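PDB 2OJH: uncharacterized protein Atu1656 from Agrobacterium tumefaciens, which is of unknown function but folds as a six-bladed beta-propeller of the TolB family and may, like other propellers, bind partner molecules. Local coordinates for residues A[87-91]-A[271-277]; A[98-102]-A[131-136]; A[176-182]-A[220-226]. All coordinates share one frame; numbering follows the deposited sequence. Where two conformers were deposited one is given.

Interaction 1: A[87-91]-A[271-277]; sequences NNDHG and QGTMNSP
Gln271 approaches Asn88 with its amide nearly parallel to that of the asparagine, the planes 17° apart. The two amide nitrogens meet as donors and form no bond; instead a water accepts from Gln271 NE2 and gives only a weak bond to Asn88 OD1, whose firmer partner is Asn59. At chi1 172° CG of Gln271 extends opposite the backbone N, and a bend at chi2 then turns Gln271 OE1 back to receive Asn275 ND2 at 2.9 Å; His243 bonds to the same oxygen. Gly272 comes next, and its CA packs 3.5 Å from Asn88 ND2. Gly272 N reaches forward to Asn275 OD1 at 2.9 Å, lying in the carbonyl plane on a lone pair. Asn275 OD1 is therefore gripped twice, because Asn88 ND2 also donates to it at 3.0 Å, from well above the carbonyl plane. Asn88 ND2 has a further partner in Glu45, so the buried asparagine amide is held at both ends. On the other amide atom, Asn275 ND2, a water links across to Asp89 OD1. Ser276 makes the last polar link. Ser276 OG donates to Asn88 O at 2.8 Å, in the carbonyl plane on a lone pair, and accepts from His90 N at 3.0 Å, so one hydroxyl spans the turn in 87-91. The same OG sits over the centre of one face of the His90 imidazole, whose nitrogens are bonded to Asn48 and Asn59. Pro277 closes the walk with CD 4.0 Å from His90 O. Asn87 OD1 forms an Asx turn with Asp89 N. The whole illustrates how loops entering blades of a beta-propeller interlock through side-chain amides and a serine hydroxyl near its central axis, here beside strand 45-49.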
# COMPACT_ATOMS: atom_id res chain seq x y z
N ASN A 87 -4.64 10.66 0.97
CA ASN A 87 -4.11 10.15 -0.27
C ASN A 87 -4.21 8.62 -0.27
O ASN A 87 -4.93 8.05 0.58
CB ASN A 87 -2.68 10.68 -0.51
CG ASN A 87 -1.68 10.22 0.56
OD1 ASN A 87 -1.77 9.10 1.08
ND2 ASN A 87 -0.68 11.09 0.87
N ASN A 88 -3.50 7.96 -1.18
CA ASN A 88 -3.65 6.50 -1.39
C ASN A 88 -2.91 5.59 -0.41
O ASN A 88 -2.88 4.38 -0.61
CB ASN A 88 -3.13 6.10 -2.76
CG ASN A 88 -3.99 6.60 -3.88
OD1 ASN A 88 -4.89 7.46 -3.68
ND2 ASN A 88 -3.74 6.07 -5.07
N ASP A 89 -2.33 6.18 0.64
CA ASP A 89 -1.42 5.47 1.54
C ASP A 89 -2.06 5.42 2.90
O ASP A 89 -2.08 6.41 3.62
CB ASP A 89 -0.07 6.20 1.61
CG ASP A 89 0.58 6.40 0.25
OD1 ASP A 89 0.57 5.48 -0.61
OD2 ASP A 89 1.16 7.49 0.05
N HIS A 90 -2.62 4.26 3.24
CA HIS A 90 -3.46 4.13 4.43
C HIS A 90 -3.53 2.66 4.79
O HIS A 90 -3.18 1.81 4.00
CB HIS A 90 -4.88 4.70 4.20
CG HIS A 90 -5.54 4.25 2.92
ND1 HIS A 90 -6.11 3.00 2.76
CD2 HIS A 90 -5.74 4.90 1.74
CE1 HIS A 90 -6.60 2.89 1.54
NE2 HIS A 90 -6.40 4.03 0.90
N GLY A 91 -4.01 2.32 5.97
CA GLY A 91 -4.01 0.91 6.31
C GLY A 91 -4.79 0.69 7.57
O GLY A 91 -5.33 1.65 8.13
N GLN A 271 -0.97 3.67 -10.68
CA GLN A 271 -1.30 4.42 -9.46
C GLN A 271 -2.75 4.10 -9.08
O GLN A 271 -3.64 4.16 -9.93
CB GLN A 271 -1.10 5.92 -9.71
CG GLN A 271 -1.62 6.82 -8.55
CD GLN A 271 -0.73 6.73 -7.32
OE1 GLN A 271 0.15 5.87 -7.24
NE2 GLN A 271 -0.91 7.64 -6.38
N GLY A 272 -2.99 3.80 -7.80
CA GLY A 272 -4.32 3.46 -7.30
C GLY A 272 -4.62 1.95 -7.28
O GLY A 272 -5.44 1.48 -6.46
N THR A 273 -3.98 1.20 -8.17
CA THR A 273 -4.24 -0.24 -8.29
C THR A 273 -4.04 -0.94 -6.94
O THR A 273 -4.91 -1.70 -6.49
CB THR A 273 -3.36 -0.86 -9.44
OG1 THR A 273 -3.82 -0.33 -10.68
CG2 THR A 273 -3.47 -2.37 -9.49
N MSE A 274 -2.91 -0.69 -6.27
CA MSE A 274 -2.64 -1.36 -4.99
C MSE A 274 -1.61 -0.60 -4.14
O MSE A 274 -0.64 -1.20 -3.66
CB MSE A 274 -2.20 -2.84 -5.17
CG MSE A 274 -0.93 -3.01 -5.92
SE MSE A 274 -0.39 -4.90 -6.07
CE MSE A 274 -2.03 -5.56 -6.99
N ASN A 275 -1.79 0.71 -3.92
CA ASN A 275 -0.70 1.42 -3.22
C ASN A 275 -0.45 0.87 -1.83
O ASN A 275 0.70 0.84 -1.36
CB ASN A 275 -0.95 2.94 -3.09
CG ASN A 275 -1.06 3.59 -4.40
OD1 ASN A 275 -2.10 3.50 -5.06
ND2 ASN A 275 0.03 4.24 -4.83
N SER A 276 -1.53 0.47 -1.17
CA SER A 276 -1.49 0.14 0.24
C SER A 276 -1.66 -1.38 0.48
O SER A 276 -2.09 -2.10 -0.45
CB SER A 276 -2.58 0.91 0.97
OG SER A 276 -2.23 2.28 1.06
N PRO A 277 -1.31 -1.87 1.68
CA PRO A 277 -1.37 -3.32 1.94
C PRO A 277 -2.73 -3.91 1.59
O PRO A 277 -3.76 -3.47 2.15
CB PRO A 277 -1.06 -3.44 3.42
CG PRO A 277 -0.26 -2.23 3.77
CD PRO A 277 -0.79 -1.12 2.85
O HOH W 1 -3.66 9.35 -6.16
O HOH W 2 2.33 5.04 -3.03

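Interaction 2: A[98-102]-A[131-136]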
# COMPACT_ATOMS: atom_id res chain seq x y z
N LEU A 98 -7.83 0.34 14.52
CA LEU A 98 -7.29 1.62 14.07
C LEU A 98 -7.07 1.68 12.59
O LEU A 98 -6.72 0.68 11.97
CB LEU A 98 -5.93 1.92 14.74
CG LEU A 98 -5.89 2.13 16.26
CD1 LEU A 98 -4.47 2.33 16.71
CD2 LEU A 98 -6.79 3.29 16.78
N TYR A 99 -7.25 2.89 12.05
CA TYR A 99 -6.83 3.22 10.70
C TYR A 99 -5.63 4.16 10.74
O TYR A 99 -5.50 4.99 11.63
CB TYR A 99 -7.97 3.93 9.95
CG TYR A 99 -9.20 3.11 9.62
CD1 TYR A 99 -9.19 1.71 9.70
CD2 TYR A 99 -10.36 3.73 9.18
CE1 TYR A 99 -10.34 0.96 9.39
CE2 TYR A 99 -11.52 3.00 8.87
CZ TYR A 99 -11.50 1.61 8.97
OH TYR A 99 -12.63 0.89 8.65
N ALA A 100 -4.75 4.01 9.77
CA ALA A 100 -3.69 4.97 9.57
C ALA A 100 -3.94 5.63 8.22
O ALA A 100 -4.23 4.92 7.21
CB ALA A 100 -2.35 4.28 9.61
N ILE A 101 -3.85 6.96 8.18
CA ILE A 101 -4.11 7.72 6.93
C ILE A 101 -2.97 8.69 6.71
O ILE A 101 -2.21 9.00 7.64
CB ILE A 101 -5.44 8.51 7.00
CG1 ILE A 101 -5.42 9.48 8.18
CG2 ILE A 101 -6.65 7.54 7.16
CD1 ILE A 101 -6.72 10.36 8.34
N SER A 102 -2.84 9.18 5.48
CA SER A 102 -1.84 10.16 5.15
C SER A 102 -2.62 11.33 4.53
O SER A 102 -3.22 11.19 3.47
CB SER A 102 -0.86 9.57 4.13
OG SER A 102 -0.26 8.39 4.65
N SER A 131 5.40 12.62 4.87
CA SER A 131 5.50 11.20 5.20
C SER A 131 4.27 10.41 4.70
O SER A 131 3.13 10.87 4.83
CB SER A 131 5.68 11.02 6.70
OG SER A 131 6.83 11.72 7.16
N TYR A 132 4.52 9.25 4.08
CA TYR A 132 3.47 8.46 3.39
C TYR A 132 3.32 7.08 4.05
O TYR A 132 4.21 6.26 3.97
CB TYR A 132 3.81 8.33 1.91
CG TYR A 132 4.00 9.68 1.25
CD1 TYR A 132 2.90 10.36 0.69
CD2 TYR A 132 5.26 10.28 1.19
CE1 TYR A 132 3.07 11.60 0.07
CE2 TYR A 132 5.42 11.51 0.62
CZ TYR A 132 4.32 12.17 0.06
OH TYR A 132 4.51 13.40 -0.54
N TRP A 133 2.20 6.85 4.73
CA TRP A 133 1.99 5.60 5.47
C TRP A 133 1.93 4.36 4.54
O TRP A 133 1.21 4.38 3.52
CB TRP A 133 0.72 5.70 6.29
CG TRP A 133 0.65 4.54 7.25
CD1 TRP A 133 1.05 4.53 8.55
CD2 TRP A 133 0.22 3.20 6.95
NE1 TRP A 133 0.85 3.27 9.10
CE2 TRP A 133 0.34 2.44 8.12
CE3 TRP A 133 -0.32 2.59 5.82
CZ2 TRP A 133 -0.00 1.09 8.17
CZ3 TRP A 133 -0.64 1.23 5.87
CH2 TRP A 133 -0.49 0.51 7.04
N HIS A 134 2.63 3.28 4.90
CA HIS A 134 2.76 2.14 3.98
C HIS A 134 2.64 0.72 4.57
O HIS A 134 2.33 -0.20 3.81
CB HIS A 134 3.98 2.27 3.11
CG HIS A 134 3.74 3.04 1.84
ND1 HIS A 134 3.05 2.52 0.76
CD2 HIS A 134 4.10 4.30 1.49
CE1 HIS A 134 2.99 3.44 -0.19
NE2 HIS A 134 3.61 4.53 0.23
N GLY A 135 2.81 0.53 5.88
CA GLY A 135 2.62 -0.83 6.47
C GLY A 135 2.56 -0.82 7.99
O GLY A 135 3.26 -0.02 8.63
N TRP A 136 1.74 -1.70 8.57
CA TRP A 136 1.67 -1.87 10.03
C TRP A 136 2.45 -3.11 10.44
O TRP A 136 2.32 -4.16 9.83
CB TRP A 136 0.21 -2.03 10.49
CG TRP A 136 -0.12 -1.34 11.79
CD1 TRP A 136 0.44 -1.55 13.01
CD2 TRP A 136 -1.12 -0.33 11.98
NE1 TRP A 136 -0.14 -0.73 13.95
CE2 TRP A 136 -1.10 0.03 13.34
CE3 TRP A 136 -2.03 0.31 11.12
CZ2 TRP A 136 -1.96 1.00 13.86
CZ3 TRP A 136 -2.89 1.27 11.64
CH2 TRP A 136 -2.84 1.61 13.00
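Ser102 OG has two hydrogen-bonding partners: Trp133 N donates to it at 2.9 Å across the contact, with a fairly straight N-H...O angle of 161°, and Asp89 O is the other. The hydroxyl lies anti to the serine carbonyl carbon (chi1 -58°), a setting that points it at the facing strand, where Ser102 OG packs 3.3 Å from Trp133 CB. A backbone N-H is thus satisfied by a side chain from a different blade rather than by a neighbouring strand of its own sheet. Two residues back, Ala100 uses its single methyl group as a CH-pi donor. Ala100 CB stands over one face of the Trp133 indole, 3.5 Å from the centroid of the five-membered ring and only 12° off its normal; Trp133 NE1 is the ring atom nearest to it, at 3.4 Å. The opposite face carries Gly135 N, so the indole is clamped between a methyl group and the backbone of its own strand, with Trp136 CB at its edge. Trp136 was modelled in two conformers; in the one described, CZ3 approaches the same Ala100 CB at 3.7 Å, while CH2 touches Leu98 CB at 3.6 Å, the leucine crossing the indole at about a right angle. In that conformer its NE1 bonds to Gly140 O. These contacts are less certain, as the other conformer may lack them. The two strands run roughly antiparallel and pair with other strands: 98-102 lies between strands 91-92 and 111-116 of its own sheet, and 131-136 forms an edge of the next, beside 142-149, where His134 and Gly135 make a classic beta bulge opposite Thr144. Ile112 of strand 111-116 packs on Trp133 from the blade of strand 98-103, Phe143 from its own, and Pro178 of strand 175-180 meets His134 from the blade that follows.

Interaction 3: A[176-182]-A[220-226]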
# COMPACT_ATOMS: atom_id res chain seq x y z
N ASP A 176 10.88 3.73 -1.50
CA ASP A 176 9.46 3.99 -1.35
C ASP A 176 8.69 2.71 -1.05
O ASP A 176 9.26 1.60 -1.09
CB ASP A 176 8.95 4.62 -2.64
CG ASP A 176 7.69 5.45 -2.46
OD1 ASP A 176 6.96 5.29 -1.46
OD2 ASP A 176 7.44 6.27 -3.35
N GLY A 177 7.41 2.86 -0.71
CA GLY A 177 6.49 1.72 -0.55
C GLY A 177 6.90 0.57 0.35
O GLY A 177 6.92 -0.59 -0.11
N PRO A 178 7.19 0.85 1.64
CA PRO A 178 7.56 -0.20 2.59
C PRO A 178 6.38 -0.99 3.14
O PRO A 178 5.34 -0.40 3.50
CB PRO A 178 8.24 0.58 3.73
CG PRO A 178 7.67 1.94 3.66
CD PRO A 178 7.24 2.20 2.26
N ASP A 179 6.55 -2.30 3.30
CA ASP A 179 5.49 -3.11 3.91
C ASP A 179 6.18 -4.30 4.59
O ASP A 179 7.16 -4.82 4.09
CB ASP A 179 4.52 -3.56 2.79
CG ASP A 179 3.22 -4.16 3.31
OD1 ASP A 179 3.01 -4.21 4.53
OD2 ASP A 179 2.38 -4.56 2.46
N TYR A 180 5.70 -4.70 5.77
CA TYR A 180 6.36 -5.76 6.53
C TYR A 180 6.13 -7.17 6.00
O TYR A 180 5.05 -7.48 5.49
CB TYR A 180 5.85 -5.77 7.96
CG TYR A 180 6.22 -4.57 8.78
CD1 TYR A 180 5.50 -3.37 8.68
CD2 TYR A 180 7.28 -4.62 9.68
CE1 TYR A 180 5.83 -2.27 9.48
CE2 TYR A 180 7.62 -3.53 10.45
CZ TYR A 180 6.89 -2.36 10.36
OH TYR A 180 7.24 -1.28 11.17
N SER A 181 7.12 -8.04 6.17
CA SER A 181 6.87 -9.48 6.07
C SER A 181 6.07 -9.90 7.32
O SER A 181 6.22 -9.26 8.37
CB SER A 181 8.19 -10.25 5.98
OG SER A 181 8.99 -10.05 7.14
N PRO A 182 5.23 -10.95 7.22
CA PRO A 182 4.40 -11.35 8.38
C PRO A 182 5.19 -11.89 9.58
O PRO A 182 4.67 -11.89 10.70
CB PRO A 182 3.48 -12.44 7.81
CG PRO A 182 4.15 -12.94 6.59
CD PRO A 182 4.99 -11.81 6.05
N TRP A 220 6.93 -1.93 -8.23
CA TRP A 220 6.38 -0.96 -7.31
C TRP A 220 5.38 -1.65 -6.38
O TRP A 220 4.85 -2.72 -6.69
CB TRP A 220 5.63 0.11 -8.13
CG TRP A 220 6.52 1.24 -8.69
CD1 TRP A 220 7.21 1.27 -9.88
CD2 TRP A 220 6.77 2.48 -8.04
NE1 TRP A 220 7.89 2.48 -10.00
CE2 TRP A 220 7.63 3.23 -8.86
CE3 TRP A 220 6.37 3.02 -6.80
CZ2 TRP A 220 8.08 4.50 -8.49
CZ3 TRP A 220 6.82 4.28 -6.45
CH2 TRP A 220 7.66 5.01 -7.29
N PHE A 221 5.11 -1.04 -5.24
CA PHE A 221 4.05 -1.53 -4.37
C PHE A 221 4.19 -2.99 -3.89
O PHE A 221 3.22 -3.75 -3.99
CB PHE A 221 2.66 -1.35 -5.04
CG PHE A 221 2.53 -0.10 -5.87
CD1 PHE A 221 2.66 1.18 -5.30
CD2 PHE A 221 2.25 -0.22 -7.24
CE1 PHE A 221 2.57 2.34 -6.10
CE2 PHE A 221 2.14 0.94 -8.05
CZ PHE A 221 2.30 2.22 -7.49
N PRO A 222 5.36 -3.39 -3.33
CA PRO A 222 5.41 -4.76 -2.76
C PRO A 222 4.53 -4.97 -1.52
O PRO A 222 4.56 -4.15 -0.56
CB PRO A 222 6.92 -4.94 -2.46
CG PRO A 222 7.43 -3.53 -2.21
CD PRO A 222 6.66 -2.69 -3.22
N HIS A 223 3.68 -6.01 -1.57
CA HIS A 223 2.94 -6.45 -0.42
C HIS A 223 3.17 -7.94 -0.16
O HIS A 223 2.69 -8.78 -0.90
CB HIS A 223 1.45 -6.11 -0.58
CG HIS A 223 1.21 -4.66 -0.91
ND1 HIS A 223 1.53 -3.65 -0.04
CD2 HIS A 223 0.74 -4.07 -2.03
CE1 HIS A 223 1.21 -2.49 -0.59
NE2 HIS A 223 0.72 -2.71 -1.80
N PRO A 224 3.97 -8.26 0.88
CA PRO A 224 4.06 -9.62 1.38
C PRO A 224 2.70 -10.16 1.90
O PRO A 224 1.99 -9.48 2.65
CB PRO A 224 5.07 -9.53 2.51
CG PRO A 224 5.85 -8.29 2.26
CD PRO A 224 4.88 -7.34 1.59
N SER A 225 2.37 -11.37 1.47
CA SER A 225 1.14 -12.05 1.91
C SER A 225 1.23 -12.38 3.40
O SER A 225 2.30 -12.79 3.88
CB SER A 225 0.96 -13.34 1.10
OG SER A 225 -0.06 -14.17 1.64
N PRO A 226 0.12 -12.23 4.15
CA PRO A 226 0.15 -12.67 5.55
C PRO A 226 0.48 -14.16 5.75
O PRO A 226 0.82 -14.58 6.88
CB PRO A 226 -1.26 -12.37 6.07
CG PRO A 226 -2.06 -11.96 4.91
CD PRO A 226 -1.18 -11.65 3.76
O HOH W 3 4.27 -1.43 -0.29
O HOH W 4 0.90 -6.78 2.77
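Asp179 overlaps two residues of the facing strand at once, its carboxylate meeting the edge of the His223 ring while its side chain slides past Pro224 in the opposite direction. The strands involved, 176-180 and 220-224, are edge strands of successive blades of the beta-propeller. They run in the same direction, 2° apart and with axes 6.4 Å from each other, yet each is hydrogen-bonded within its own sheet, so side chains and water join them. The central link is His223 ND1 to Asp179 OD2, 2.8 Å long. The aspartate places CG anti to its backbone N (chi1 -168°), which carries the carboxylate over to the other blade; the histidine N-H lies in its ring plane and meets the anti side of OD2, tilted out of the carboxylate plane, with the carboxylate and imidazole planes 71° apart. Since His223 NE2 is bonded to Met274 O, the imidazole is pinned at both nitrogens. Either side of this pair the packing is largely proline against carbonyl: Pro224 CG lies 3.4 Å from Tyr180 O, and in the same way Pro222 CG rests against Gly177 O and Pro182 CG against Ser225 O. At the start of the strands Asp176 OD2 touches the edge of the Trp220 indole. A water lies within bonding distance of both Gly177 O and Pro222 O. Another gives one hydrogen to Asp179 OD2 at 2.7 Å and the other to Pro224 O at 2.9 Å.

How the interactions relate
The three contacts surround the centre of the propeller, interaction 1 lying closest to it, with centres 10 Å (1 and 2), 11 Å (1 and 3) and 13 Å (2 and 3) apart. Both others are nested in the chain loop that interaction 1 closes. It meets interaction 2 through Gly91 N to Ala100 O, a probable 2.9 Å hydrogen bond, and packs on interaction 3 with Asn275 ND2 3.4 Å from Phe221 CE1. Interactions 2 and 3 pack together, His134 CB 3.0 Å from Pro178 O. Bound acetic acid, probably from crystallisation, is found near the side chains of Asp89 (about 5 Å), Tyr132 (about 4 Å) and Asp176 (about 3 Å), and may mark a pocket.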